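PDB 3TKK: predicted acetamidase/formamidase from Thermoanaerobacter tengcongensis, which is predicted to hydrolyse carbon-nitrogen bonds in linear amides such as acetamide and formamide, and binds zinc and calcium ions. Local coordinates for residues K89-T94 with G195-V201; G156-T160 with S276-D280; G166-P172 with K218-T224; A225-I231 with A285-N291. All blocks are in the same frame, centred on the assembly; numbering follows the deposited sequence.

Contact 1: K89-T94 with G195-V201. With ZN (zinc ion), chain F.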
loop_
_atom_site.group_PDB
_atom_site.type_symbol
_atom_site.label_atom_id
_atom_site.label_comp_id
_atom_site.label_asym_id
_atom_site.label_seq_id
_atom_site.Cartn_x
_atom_site.Cartn_y
_atom_site.Cartn_z
ATOM N N LYS A 89 27.636 8.121 -3.546
ATOM C CA LYS A 89 27.356 6.967 -4.387
ATOM C C LYS A 89 26.507 5.939 -3.639
ATOM O O LYS A 89 26.406 6.035 -2.435
ATOM C CB LYS A 89 28.608 6.293 -4.868
ATOM C CG LYS A 89 29.186 5.315 -3.910
ATOM C CD LYS A 89 30.701 5.249 -4.271
ATOM C CE LYS A 89 31.513 4.965 -2.997
ATOM N NZ LYS A 89 31.218 3.598 -2.538
ATOM N N GLY A 90 25.816 5.043 -4.365
ATOM C CA GLY A 90 25.038 3.976 -3.687
ATOM C C GLY A 90 25.048 2.704 -4.508
ATOM O O GLY A 90 25.593 2.687 -5.597
ATOM N N VAL A 91 24.439 1.651 -4.019
ATOM C CA VAL A 91 24.525 0.413 -4.750
ATOM C C VAL A 91 23.132 -0.144 -4.885
ATOM O O VAL A 91 22.350 -0.044 -3.921
ATOM C CB VAL A 91 25.314 -0.571 -3.896
ATOM C CG1 VAL A 91 25.482 -1.915 -4.624
ATOM C CG2 VAL A 91 26.771 0.087 -3.581
ATOM N N LEU A 92 22.839 -0.744 -6.052
ATOM C CA LEU A 92 21.603 -1.411 -6.324
ATOM C C LEU A 92 22.036 -2.870 -6.456
ATOM O O LEU A 92 23.094 -3.143 -7.121
ATOM C CB LEU A 92 21.031 -0.954 -7.691
ATOM C CG LEU A 92 20.552 0.461 -7.475
ATOM C CD1 LEU A 92 20.402 1.164 -8.751
ATOM C CD2 LEU A 92 19.194 0.281 -6.748
ATOM N N ALA A 93 21.228 -3.771 -5.903
ATOM C CA ALA A 93 21.426 -5.225 -5.956
ATOM C C ALA A 93 20.183 -5.963 -6.298
ATOM O O ALA A 93 19.063 -5.605 -5.849
ATOM C CB ALA A 93 22.027 -5.744 -4.606
ATOM N N THR A 94 20.327 -7.029 -7.122
ATOM C CA THR A 94 19.212 -7.979 -7.235
ATOM C C THR A 94 19.761 -9.283 -7.753
ATOM O O THR A 94 20.931 -9.434 -7.789
ATOM C CB THR A 94 18.158 -7.491 -8.252
ATOM O OG1 THR A 94 16.976 -8.311 -8.170
ATOM C CG2 THR A 94 18.699 -7.466 -9.721
ATOM N N GLY A 195 12.704 -5.473 -5.874
ATOM C CA GLY A 195 13.931 -6.014 -6.510
ATOM C C GLY A 195 14.884 -6.631 -5.461
ATOM O O GLY A 195 15.880 -7.220 -5.794
ATOM N N VAL A 196 14.565 -6.408 -4.186
ATOM C CA VAL A 196 15.379 -6.839 -3.007
ATOM C C VAL A 196 16.098 -5.656 -2.295
ATOM O O VAL A 196 16.333 -5.669 -1.057
ATOM C CB VAL A 196 16.317 -8.033 -3.272
ATOM C CG1 VAL A 196 17.805 -7.698 -3.565
ATOM C CG2 VAL A 196 16.358 -8.991 -1.987
ATOM N N SER A 197 16.426 -4.598 -3.002
ATOM C CA SER A 197 17.189 -3.603 -2.311
ATOM C C SER A 197 16.705 -2.212 -2.670
ATOM O O SER A 197 15.940 -1.949 -3.552
ATOM C CB SER A 197 18.745 -3.616 -2.656
ATOM O OG SER A 197 18.844 -2.781 -3.891
ATOM N N GLY A 198 17.194 -1.279 -1.906
ATOM C CA GLY A 198 17.018 0.161 -2.137
ATOM C C GLY A 198 18.237 0.676 -2.858
ATOM O O GLY A 198 19.023 -0.103 -3.315
ATOM N N VAL A 199 18.328 1.978 -3.105
ATOM C CA VAL A 199 19.611 2.597 -3.392
ATOM C C VAL A 199 20.418 2.659 -2.024
ATOM O O VAL A 199 20.293 3.602 -1.185
ATOM C CB VAL A 199 19.485 3.975 -4.102
ATOM C CG1 VAL A 199 20.967 4.578 -4.411
ATOM C CG2 VAL A 199 18.605 3.923 -5.407
ATOM N N GLU A 200 21.235 1.630 -1.820
ATOM C CA GLU A 200 21.902 1.354 -0.554
ATOM C C GLU A 200 23.066 2.348 -0.403
ATOM O O GLU A 200 23.967 2.439 -1.231
ATOM C CB GLU A 200 22.471 -0.046 -0.557
ATOM C CG GLU A 200 21.429 -1.140 -0.768
ATOM C CD GLU A 200 20.325 -1.185 0.299
ATOM O OE1 GLU A 200 20.557 -0.696 1.463
ATOM O OE2 GLU A 200 19.200 -1.823 0.097
ATOM N N VAL A 201 23.017 3.142 0.629
ATOM C CA VAL A 201 24.105 4.096 0.795
ATOM C C VAL A 201 24.558 4.251 2.254
ATOM O O VAL A 201 23.780 4.010 3.142
ATOM C CB VAL A 201 23.615 5.509 0.426
ATOM C CG1 VAL A 201 23.196 5.603 -1.080
ATOM C CG2 VAL A 201 22.341 5.850 1.267
HETATM ZN ZN ZN F . 18.808 -1.605 2.263
HETATM O O HOH W 1 16.715 -4.134 -5.878
HETATM O O HOH W 2 17.402 -3.070 2.087
#
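The carboxylate of Glu-200, whose CB and CG pack beside Val-91 O, turns both oxygens to the zinc ion, OE1 at 2.1 Å and OE2 at 2.2 Å. Above its plane sits Gly-198 N, which donates to Glu-200 OE2 at 2.9 Å and, with the two metal bonds, restrains the tilt of the group. A bend at chi2 (-60°) folds the chain back to make both bonds possible; Asp-184, His-186, the sulfinated Cys-39 and a water complete the zinc site. Behind the ligand, Val-91 and Glu-200 form a single antiparallel hydrogen-bonded bridge, Glu-200 N reaching Val-91 O at 2.9 Å, by which the metal-binding loop docks on an outer strand of the four-stranded antiparallel sheet that continues into 108-116. Gly-90 matters here, since a CB on it would collide with Val-201 CG1. Further along, Ser-197 OG replaces a backbone acceptor: Ala-93 N donates to it at 3.3 Å, while OG itself donates to a lone pair of Gly-198 O at 2.7 Å. An alanine in place of Ser-197 would probably leave Ala-93 N without its acceptor and Gly-198 O without its donor. At the far end, Thr-94 OG1 donates to Gly-195 O at 2.8 Å.

Contact 2: G156-T160 with S276-D280. With CA (calcium ion), chain G.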
loop_
_atom_site.group_PDB
_atom_site.type_symbol
_atom_site.label_atom_id
_atom_site.label_comp_id
_atom_site.label_asym_id
_atom_site.label_seq_id
_atom_site.Cartn_x
_atom_site.Cartn_y
_atom_site.Cartn_z
ATOM N N GLY A 156 13.824 -2.773 13.739
ATOM C CA GLY A 156 14.831 -3.556 12.950
ATOM C C GLY A 156 14.634 -3.268 11.445
ATOM O O GLY A 156 14.409 -2.147 11.081
ATOM N N ASN A 157 14.643 -4.285 10.603
ATOM C CA ASN A 157 14.734 -4.047 9.121
ATOM C C ASN A 157 13.302 -3.966 8.576
ATOM O O ASN A 157 12.788 -4.870 7.887
ATOM C CB ASN A 157 15.407 -5.245 8.474
ATOM C CG ASN A 157 15.765 -5.010 7.009
ATOM O OD1 ASN A 157 15.820 -3.908 6.512
ATOM N ND2 ASN A 157 16.006 -6.115 6.299
ATOM N N MET A 158 12.692 -2.869 8.866
ATOM C CA MET A 158 11.322 -2.620 8.473
ATOM C C MET A 158 11.168 -1.986 7.057
ATOM O O MET A 158 10.047 -1.940 6.590
ATOM C CB MET A 158 10.677 -1.669 9.482
ATOM C CG MET A 158 10.683 -2.086 10.900
ATOM S SD MET A 158 9.793 -0.950 12.003
ATOM C CE MET A 158 11.131 0.209 12.224
ATOM N N ASP A 159 12.255 -1.402 6.476
ATOM C CA ASP A 159 12.302 -0.840 5.100
ATOM C C ASP A 159 11.009 -0.138 4.818
ATOM O O ASP A 159 10.285 -0.389 3.803
ATOM C CB ASP A 159 12.612 -1.863 4.008
ATOM C CG ASP A 159 14.099 -2.355 4.034
ATOM O OD1 ASP A 159 15.037 -1.718 4.573
ATOM O OD2 ASP A 159 14.290 -3.549 3.733
ATOM N N THR A 160 10.760 0.851 5.678
ATOM C CA THR A 160 9.582 1.688 5.573
ATOM C C THR A 160 9.846 3.107 5.058
ATOM O O THR A 160 10.584 3.859 5.717
ATOM C CB THR A 160 8.847 1.659 6.976
ATOM O OG1 THR A 160 8.353 0.298 7.225
ATOM C CG2 THR A 160 7.701 2.671 6.930
ATOM N N SER A 276 5.209 -2.059 3.217
ATOM C CA SER A 276 6.617 -1.577 3.367
ATOM C C SER A 276 7.549 -2.385 2.599
ATOM O O SER A 276 8.164 -1.807 1.753
ATOM C CB SER A 276 7.066 -1.384 4.803
ATOM O OG SER A 276 6.306 -0.298 5.500
ATOM N N GLN A 277 7.597 -3.776 2.845
ATOM C CA GLN A 277 8.495 -4.551 2.055
ATOM C C GLN A 277 8.000 -5.933 2.047
ATOM O O GLN A 277 7.401 -6.415 3.068
ATOM C CB GLN A 277 9.993 -4.557 2.578
ATOM C CG GLN A 277 10.229 -4.913 4.037
ATOM C CD GLN A 277 10.170 -6.411 4.248
ATOM O OE1 GLN A 277 10.479 -7.166 3.280
ATOM N NE2 GLN A 277 10.065 -6.832 5.529
ATOM N N VAL A 278 8.227 -6.601 0.884
ATOM C CA VAL A 278 7.842 -8.041 0.793
ATOM C C VAL A 278 8.987 -8.946 0.529
ATOM O O VAL A 278 8.797 -10.065 0.153
ATOM C CB VAL A 278 6.829 -8.231 -0.359
ATOM C CG1 VAL A 278 5.608 -7.333 -0.057
ATOM C CG2 VAL A 278 7.443 -7.677 -1.725
ATOM N N VAL A 279 10.202 -8.540 0.839
ATOM C CA VAL A 279 11.238 -9.382 0.307
ATOM C C VAL A 279 12.139 -9.824 1.534
ATOM O O VAL A 279 13.105 -10.519 1.331
ATOM C CB VAL A 279 12.163 -8.472 -0.675
ATOM C CG1 VAL A 279 11.379 -7.945 -1.941
ATOM C CG2 VAL A 279 12.797 -7.346 0.009
ATOM N N ASP A 280 11.934 -9.272 2.754
ATOM C CA ASP A 280 12.844 -9.580 3.855
ATOM C C ASP A 280 12.331 -10.884 4.503
ATOM O O ASP A 280 11.330 -11.515 4.055
ATOM C CB ASP A 280 13.007 -8.406 4.909
ATOM C CG ASP A 280 13.565 -7.056 4.274
ATOM O OD1 ASP A 280 14.411 -7.178 3.375
ATOM O OD2 ASP A 280 13.199 -5.897 4.685
HETATM CA CA CA G . 16.732 -3.327 4.485
HETATM O O HOH W 3 16.589 -5.620 3.601
HETATM O O HOH W 2 17.402 -3.070 2.087
HETATM O O HOH W 4 18.832 -4.621 4.838
#
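The two backbones draw together at one end, where Thr-160 CA lies 4.9 Å from Ser-276 CA, and spread at the other, where Asn-157 CA and Asp-280 CA are 7.9 Å apart. Both chains are irregular: Asn-157 is the centre of an inverse gamma turn, and Ser-276 with Gln-277 forms a classic beta bulge opposite Thr-284. The opened end holds a calcium site. Asn-157 OD1 binds the ion at 2.3 Å, Asp-159 chelates it through both carboxylate oxygens, and Asp-184 and three waters fill other positions. At the closed end Ser-276 OG donates to Thr-160 OG1 at 2.7 Å, and that hydroxyl passes a bond to Met-158 O from well above the carbonyl plane; Arg-286 is a further partner of Ser-276 OG. In between, the aliphatic part of Gln-277 leans on Asp-159 CB. Gln-277 OE1 is gripped from opposite faces of its amide by Val-279 N and Asp-280 N, while its NE2 bonds Leu-282 O and Thr-284 OG1, so the amide is fixed in rotation and holds the turn carrying Asp-280. The carboxylate of Asp-280 stands as a second shell, its OD2 2.8 Å from Asp-159 OD2 with the two planes 61° apart. Asn-157 ND2, bonded also to Gly-149 O, donates at 2.8 Å to a calcium-bound water, which in turn donates to Asp-280 OD1 at 2.7 Å.

Contact 3: G166-P172 with K218-T224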
loop_
_atom_site.group_PDB
_atom_site.type_symbol
_atom_site.label_atom_id
_atom_site.label_comp_id
_atom_site.label_asym_id
_atom_site.label_seq_id
_atom_site.Cartn_x
_atom_site.Cartn_y
_atom_site.Cartn_z
ATOM N N GLY A 166 11.540 14.555 9.154
ATOM C CA GLY A 166 10.215 15.123 9.414
ATOM C C GLY A 166 9.461 14.001 10.196
ATOM O O GLY A 166 8.413 14.239 10.756
ATOM N N ALA A 167 9.933 12.799 10.157
ATOM C CA ALA A 167 9.105 11.748 10.836
ATOM C C ALA A 167 9.515 11.476 12.268
ATOM O O ALA A 167 10.664 11.769 12.622
ATOM C CB ALA A 167 9.138 10.550 10.060
ATOM N N GLU A 168 8.620 10.837 13.042
ATOM C CA GLU A 168 8.878 10.402 14.381
ATOM C C GLU A 168 8.529 8.939 14.434
ATOM O O GLU A 168 7.446 8.558 14.057
ATOM C CB GLU A 168 7.901 11.139 15.310
ATOM C CG GLU A 168 8.331 12.560 15.620
ATOM C CD GLU A 168 7.131 13.288 16.240
ATOM O OE1 GLU A 168 6.126 12.624 16.684
ATOM O OE2 GLU A 168 7.168 14.479 16.247
ATOM N N VAL A 169 9.426 8.097 14.894
ATOM C CA VAL A 169 9.105 6.685 15.079
ATOM C C VAL A 169 9.003 6.343 16.576
ATOM O O VAL A 169 9.909 6.784 17.369
ATOM C CB VAL A 169 10.264 5.902 14.528
ATOM C CG1 VAL A 169 9.798 4.436 14.445
ATOM C CG2 VAL A 169 10.584 6.434 13.110
ATOM N N TYR A 170 7.980 5.589 16.985
ATOM C CA TYR A 170 7.744 5.362 18.354
ATOM C C TYR A 170 7.955 3.940 18.523
ATOM O O TYR A 170 7.382 3.191 17.787
ATOM C CB TYR A 170 6.298 5.732 18.668
ATOM C CG TYR A 170 6.061 7.212 18.570
ATOM C CD1 TYR A 170 6.001 7.996 19.743
ATOM C CD2 TYR A 170 5.885 7.807 17.364
ATOM C CE1 TYR A 170 5.747 9.309 19.709
ATOM C CE2 TYR A 170 5.590 9.155 17.285
ATOM C CZ TYR A 170 5.561 9.911 18.448
ATOM O OH TYR A 170 5.290 11.236 18.406
ATOM N N PHE A 171 8.762 3.516 19.517
ATOM C CA PHE A 171 9.014 2.140 19.714
ATOM C C PHE A 171 8.614 1.704 21.104
ATOM O O PHE A 171 8.983 2.377 22.111
ATOM C CB PHE A 171 10.592 1.891 19.666
ATOM C CG PHE A 171 11.176 2.055 18.310
ATOM C CD1 PHE A 171 10.992 1.087 17.351
ATOM C CD2 PHE A 171 11.914 3.139 18.023
ATOM C CE1 PHE A 171 11.479 1.258 16.008
ATOM C CE2 PHE A 171 12.428 3.364 16.694
ATOM C CZ PHE A 171 12.245 2.382 15.710
ATOM N N PRO A 172 7.951 0.581 21.204
ATOM C CA PRO A 172 7.896 0.010 22.547
ATOM C C PRO A 172 9.256 -0.326 23.107
ATOM O O PRO A 172 10.079 -0.901 22.385
ATOM C CB PRO A 172 7.192 -1.348 22.362
ATOM C CG PRO A 172 6.845 -1.511 20.895
ATOM C CD PRO A 172 7.555 -0.355 20.136
ATOM N N LYS A 218 2.457 -2.065 21.096
ATOM C CA LYS A 218 2.889 -3.449 20.933
ATOM C C LYS A 218 3.880 -3.583 19.775
ATOM O O LYS A 218 4.494 -4.634 19.600
ATOM C CB LYS A 218 1.692 -4.379 20.632
ATOM C CG LYS A 218 0.777 -4.499 21.797
ATOM C CD LYS A 218 1.493 -5.164 22.877
ATOM C CE LYS A 218 0.601 -5.476 24.080
ATOM N NZ LYS A 218 -0.701 -6.052 23.663
ATOM N N ASN A 219 3.969 -2.550 18.960
ATOM C CA ASN A 219 4.729 -2.534 17.697
ATOM C C ASN A 219 5.007 -1.094 17.362
ATOM O O ASN A 219 4.412 -0.266 17.986
ATOM C CB ASN A 219 3.896 -3.105 16.578
ATOM C CG ASN A 219 3.929 -4.571 16.555
ATOM O OD1 ASN A 219 4.950 -5.122 16.344
ATOM N ND2 ASN A 219 2.821 -5.209 16.692
ATOM N N PRO A 220 5.841 -0.799 16.337
ATOM C CA PRO A 220 6.257 0.579 16.207
ATOM C C PRO A 220 5.190 1.317 15.517
ATOM O O PRO A 220 4.277 0.719 14.867
ATOM C CB PRO A 220 7.462 0.508 15.239
ATOM C CG PRO A 220 7.970 -0.899 15.554
ATOM C CD PRO A 220 6.718 -1.686 15.561
ATOM N N VAL A 221 5.326 2.615 15.622
ATOM C CA VAL A 221 4.393 3.524 14.952
ATOM C C VAL A 221 5.203 4.682 14.323
ATOM O O VAL A 221 6.242 5.064 14.867
ATOM C CB VAL A 221 3.446 4.181 16.011
ATOM C CG1 VAL A 221 2.658 5.457 15.347
ATOM C CG2 VAL A 221 2.476 3.147 16.576
ATOM N N VAL A 222 4.832 5.145 13.145
ATOM C CA VAL A 222 5.575 6.289 12.531
ATOM C C VAL A 222 4.620 7.373 12.354
ATOM O O VAL A 222 3.424 7.171 11.923
ATOM C CB VAL A 222 6.365 5.958 11.189
ATOM C CG1 VAL A 222 5.490 5.230 10.243
ATOM C CG2 VAL A 222 6.863 7.382 10.539
ATOM N N LYS A 223 5.062 8.592 12.664
ATOM C CA LYS A 223 4.133 9.695 12.455
ATOM C C LYS A 223 4.879 10.694 11.588
ATOM O O LYS A 223 6.027 10.998 11.877
ATOM C CB LYS A 223 3.807 10.365 13.783
ATOM C CG LYS A 223 2.985 11.728 13.609
ATOM C CD LYS A 223 2.637 12.366 14.989
ATOM C CE LYS A 223 2.022 13.810 14.824
ATOM N NZ LYS A 223 2.012 14.385 16.187
ATOM N N THR A 224 4.246 11.197 10.528
ATOM C CA THR A 224 4.913 12.095 9.646
ATOM C C THR A 224 4.120 13.330 9.855
ATOM O O THR A 224 3.251 13.412 10.749
ATOM C CB THR A 224 4.828 11.658 8.141
ATOM O OG1 THR A 224 3.445 11.773 7.755
ATOM C CG2 THR A 224 5.281 10.095 7.942
HETATM O O HOH W 5 6.279 13.954 12.541
HETATM O O HOH W 6 4.370 14.602 17.270
#
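Lys-223 O is gripped by two donors: Glu-168 N at 2.8 Å, lying in the carbonyl plane, and a water that it shares with Gly-166 O. Ala-167 CA adds a CA-H...O contact to the same oxygen. Lys-223 N returns the bond to Glu-168 O, and Tyr-170 and Val-221 repeat the reciprocal pattern, so two hydrogen-bonded pairs flank the non-hydrogen-bonded pair Val-169 and Val-222 in a short antiparallel pairing.

One face of this sheet carries Glu-168, Tyr-170, Val-221 and Lys-223. Glu-168 and the fully extended Lys-223 run side by side in the same direction; their charged ends stay 4.5 Å apart (Glu-168 OE1 to Lys-223 NZ), beyond a salt bridge, and a water joins them, donating to Glu-168 OE1 at 2.7 Å and accepting from Lys-223 NZ. The Tyr-170 ring presents its edge to Val-221 O and to Lys-223 CB.

Toward the other end, Phe-171 starts away from the partner strand, but with CG set beside its own backbone N (chi1 -70°) the ring swings back until CD1 is 4.0 Å from Pro-220 CG. Shortened to an alanine, this residue is likely to lose its packing on Pro-220 and leave a gap beside that ring. Pro-172 CG, in turn, rests 3.6 Å from Asn-219 N.

The pair lies inside the large mixed sheet, with 76-86 beyond 168-172 and 227-234 beyond 221-223, while helix 237-255 meets its loop end through Asp-247, which bonds Asn-219 ND2.

Contact 4: A225-I231 with A285-N291; sequences AEVTATI and ARFSLPN
Backbone hydrogen bonds tie Thr-228 to Leu-289 and Thr-230 to Phe-287 in antiparallel hydrogen-bonded pairs, each reciprocated; Thr-228 N meets Leu-289 O at 2.9 Å, nearly along the C=O axis. Between them Ala-229 and Ser-288 form a tight non-hydrogen-bonded pair, their CA atoms 3.8 Å apart. Past Val-227 and Pro-290, a non-hydrogen-bonded pair, an almost straight bond (176°) runs from Asn-291 N to Glu-226 O.

Among side-chain polar contacts Asn-291 stands out. Thr-228 OG1 comes across it at about a right angle and donates to Asn-291 OD1 at 2.5 Å, tilted 30° from the carbonyl plane; with ND2 bonded to Thr-224 O, the amide is held from both ends.

Packing contacts differ between the faces. Ile-231 and Arg-286 lie alongside, Ile-231 CD1 being 3.7 Å from Arg-286 CB, while the extended arginine carries its guanidinium away to outside partners, a salt bridge with Asp-191 and a bond to Gln-274. On the other face the Thr-230 side chain lies beside that of Phe-287, and its OG1 is hydrogen-bonded to Ala-244 O; the ring of Phe-287 reaches Phe-267 and Val-194 of the second subunit.

Helices 237-255 and 260-270 cover the face of Thr-230, Phe-287 and Leu-289, where Leu-289 touches both, giving a layered alpha/beta packing; Pro-290 occupies the N-cap position of helix 291-296, so the strand passes directly into a helix.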
loop_
_atom_site.group_PDB
_atom_site.type_symbol
_atom_site.label_atom_id
_atom_site.label_comp_id
_atom_site.label_asym_id
_atom_site.label_seq_id
_atom_site.Cartn_x
_atom_site.Cartn_y
_atom_site.Cartn_z
ATOM N N ALA A 225 4.440 14.332 9.066
ATOM C CA ALA A 225 3.629 15.578 9.105
ATOM C C ALA A 225 2.137 15.385 8.791
ATOM O O ALA A 225 1.262 16.169 9.298
ATOM C CB ALA A 225 4.202 16.549 8.128
ATOM N N GLU A 226 1.845 14.347 8.041
ATOM C CA GLU A 226 0.498 14.079 7.485
ATOM C C GLU A 226 -0.268 12.864 8.042
ATOM O O GLU A 226 -1.463 12.967 8.281
ATOM C CB GLU A 226 0.611 14.101 5.953
ATOM C CG GLU A 226 1.341 15.444 5.422
ATOM C CD GLU A 226 0.614 16.744 5.767
ATOM O OE1 GLU A 226 -0.630 16.692 5.866
ATOM O OE2 GLU A 226 1.237 17.882 5.885
ATOM N N VAL A 227 0.433 11.778 8.415
ATOM C CA VAL A 227 -0.240 10.536 8.750
ATOM C C VAL A 227 0.510 9.919 9.891
ATOM O O VAL A 227 1.711 10.319 10.228
ATOM C CB VAL A 227 -0.187 9.530 7.572
ATOM C CG1 VAL A 227 -0.966 10.081 6.352
ATOM C CG2 VAL A 227 1.266 9.245 7.230
ATOM N N THR A 228 -0.194 8.964 10.496
ATOM C CA THR A 228 0.322 8.243 11.614
ATOM C C THR A 228 0.053 6.809 11.274
ATOM O O THR A 228 -1.083 6.472 10.915
ATOM C CB THR A 228 -0.447 8.596 12.962
ATOM O OG1 THR A 228 -0.051 9.910 13.352
ATOM C CG2 THR A 228 0.106 7.688 14.131
ATOM N N ALA A 229 1.060 5.931 11.299
ATOM C CA ALA A 229 0.743 4.596 10.766
ATOM C C ALA A 229 1.319 3.569 11.695
ATOM O O ALA A 229 2.460 3.762 12.074
ATOM C CB ALA A 229 1.483 4.432 9.416
ATOM N N THR A 230 0.594 2.481 12.020
ATOM C CA THR A 230 1.169 1.495 12.891
ATOM C C THR A 230 1.938 0.686 11.926
ATOM O O THR A 230 1.513 0.650 10.711
ATOM C CB THR A 230 0.012 0.646 13.535
ATOM O OG1 THR A 230 -1.019 0.408 12.522
ATOM C CG2 THR A 230 -0.744 1.503 14.682
ATOM N N ILE A 231 3.018 -0.014 12.391
ATOM C CA ILE A 231 3.849 -0.867 11.474
ATOM C C ILE A 231 3.856 -2.284 12.076
ATOM O O ILE A 231 3.888 -2.392 13.329
ATOM C CB ILE A 231 5.286 -0.406 11.561
ATOM C CG1 ILE A 231 5.421 1.153 11.281
ATOM C CG2 ILE A 231 6.227 -1.254 10.555
ATOM C CD1 ILE A 231 5.094 1.466 9.952
ATOM N N ALA A 285 4.154 -4.400 6.798
ATOM C CA ALA A 285 3.060 -3.639 6.327
ATOM C C ALA A 285 2.747 -2.583 7.296
ATOM O O ALA A 285 3.298 -2.550 8.414
ATOM C CB ALA A 285 1.747 -4.572 6.209
ATOM N N ARG A 286 1.822 -1.735 6.894
ATOM C CA ARG A 286 1.440 -0.713 7.772
ATOM C C ARG A 286 0.004 -0.331 7.686
ATOM O O ARG A 286 -0.650 -0.654 6.699
ATOM C CB ARG A 286 2.349 0.467 7.607
ATOM C CG ARG A 286 2.336 1.162 6.336
ATOM C CD ARG A 286 3.596 2.047 6.174
ATOM N NE ARG A 286 3.346 2.821 4.946
ATOM C CZ ARG A 286 3.964 2.638 3.767
ATOM N NH1 ARG A 286 5.066 1.914 3.695
ATOM N NH2 ARG A 286 3.630 3.424 2.712
ATOM N N PHE A 287 -0.524 0.321 8.721
ATOM C CA PHE A 287 -1.855 0.961 8.572
ATOM C C PHE A 287 -1.871 2.443 8.915
ATOM O O PHE A 287 -1.522 2.851 10.016
ATOM C CB PHE A 287 -2.879 0.188 9.419
ATOM C CG PHE A 287 -4.306 0.662 9.177
ATOM C CD1 PHE A 287 -4.950 0.320 7.996
ATOM C CD2 PHE A 287 -5.015 1.349 10.168
ATOM C CE1 PHE A 287 -6.229 0.754 7.705
ATOM C CE2 PHE A 287 -6.343 1.773 9.865
ATOM C CZ PHE A 287 -6.968 1.424 8.685
ATOM N N SER A 288 -2.308 3.288 7.979
ATOM C CA SER A 288 -2.027 4.696 8.108
ATOM C C SER A 288 -3.343 5.434 8.205
ATOM O O SER A 288 -4.218 5.214 7.350
ATOM C CB SER A 288 -1.391 5.061 6.785
ATOM O OG SER A 288 -1.037 6.379 6.680
ATOM N N LEU A 289 -3.449 6.430 9.121
ATOM C CA LEU A 289 -4.572 7.380 9.225
ATOM C C LEU A 289 -4.056 8.828 9.133
ATOM O O LEU A 289 -2.951 9.114 9.518
ATOM C CB LEU A 289 -5.310 7.209 10.548
ATOM C CG LEU A 289 -6.152 5.940 10.573
ATOM C CD1 LEU A 289 -6.325 5.380 12.030
ATOM C CD2 LEU A 289 -7.541 6.273 9.895
ATOM N N PRO A 290 -4.854 9.719 8.599
ATOM C CA PRO A 290 -4.516 11.123 8.625
ATOM C C PRO A 290 -4.355 11.599 10.054
ATOM O O PRO A 290 -5.183 11.353 10.883
ATOM C CB PRO A 290 -5.756 11.813 7.977
ATOM C CG PRO A 290 -6.384 10.780 7.149
ATOM C CD PRO A 290 -6.189 9.479 8.037
ATOM N N ASN A 291 -3.336 12.405 10.345
ATOM C CA ASN A 291 -3.190 12.951 11.704
ATOM C C ASN A 291 -4.403 13.708 12.232
ATOM O O ASN A 291 -4.671 13.696 13.426
ATOM C CB ASN A 291 -1.964 13.847 11.800
ATOM C CG ASN A 291 -0.695 13.087 11.575
ATOM O OD1 ASN A 291 -0.610 11.833 11.791
ATOM N ND2 ASN A 291 0.336 13.802 11.260
#

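Contact 2 occupies the middle of the set. Toward contact 1, whose centre is 14 Å away, the link is chiefly the metal pair: zinc and calcium lie 3.5 Å apart, one water binds both, and Asp-184 serves each ion; Val-196 CA also packs 4.0 Å from Val-279 CG2. Contact 2 meets contact 3 through Met-158 CE, 3.9 Å from Phe-171 CE1, and contact 4 through Ser-276 OG and Arg-286 NH1, a probable hydrogen bond of 3.1 Å. Contacts 3 and 4 are adjacent strand pairs of one sheet, joined by a probable bond of 2.7 Å from Ala-229 N to Val-222 O. Contact 1 remains at least about 13 Å, nearest atoms, from both.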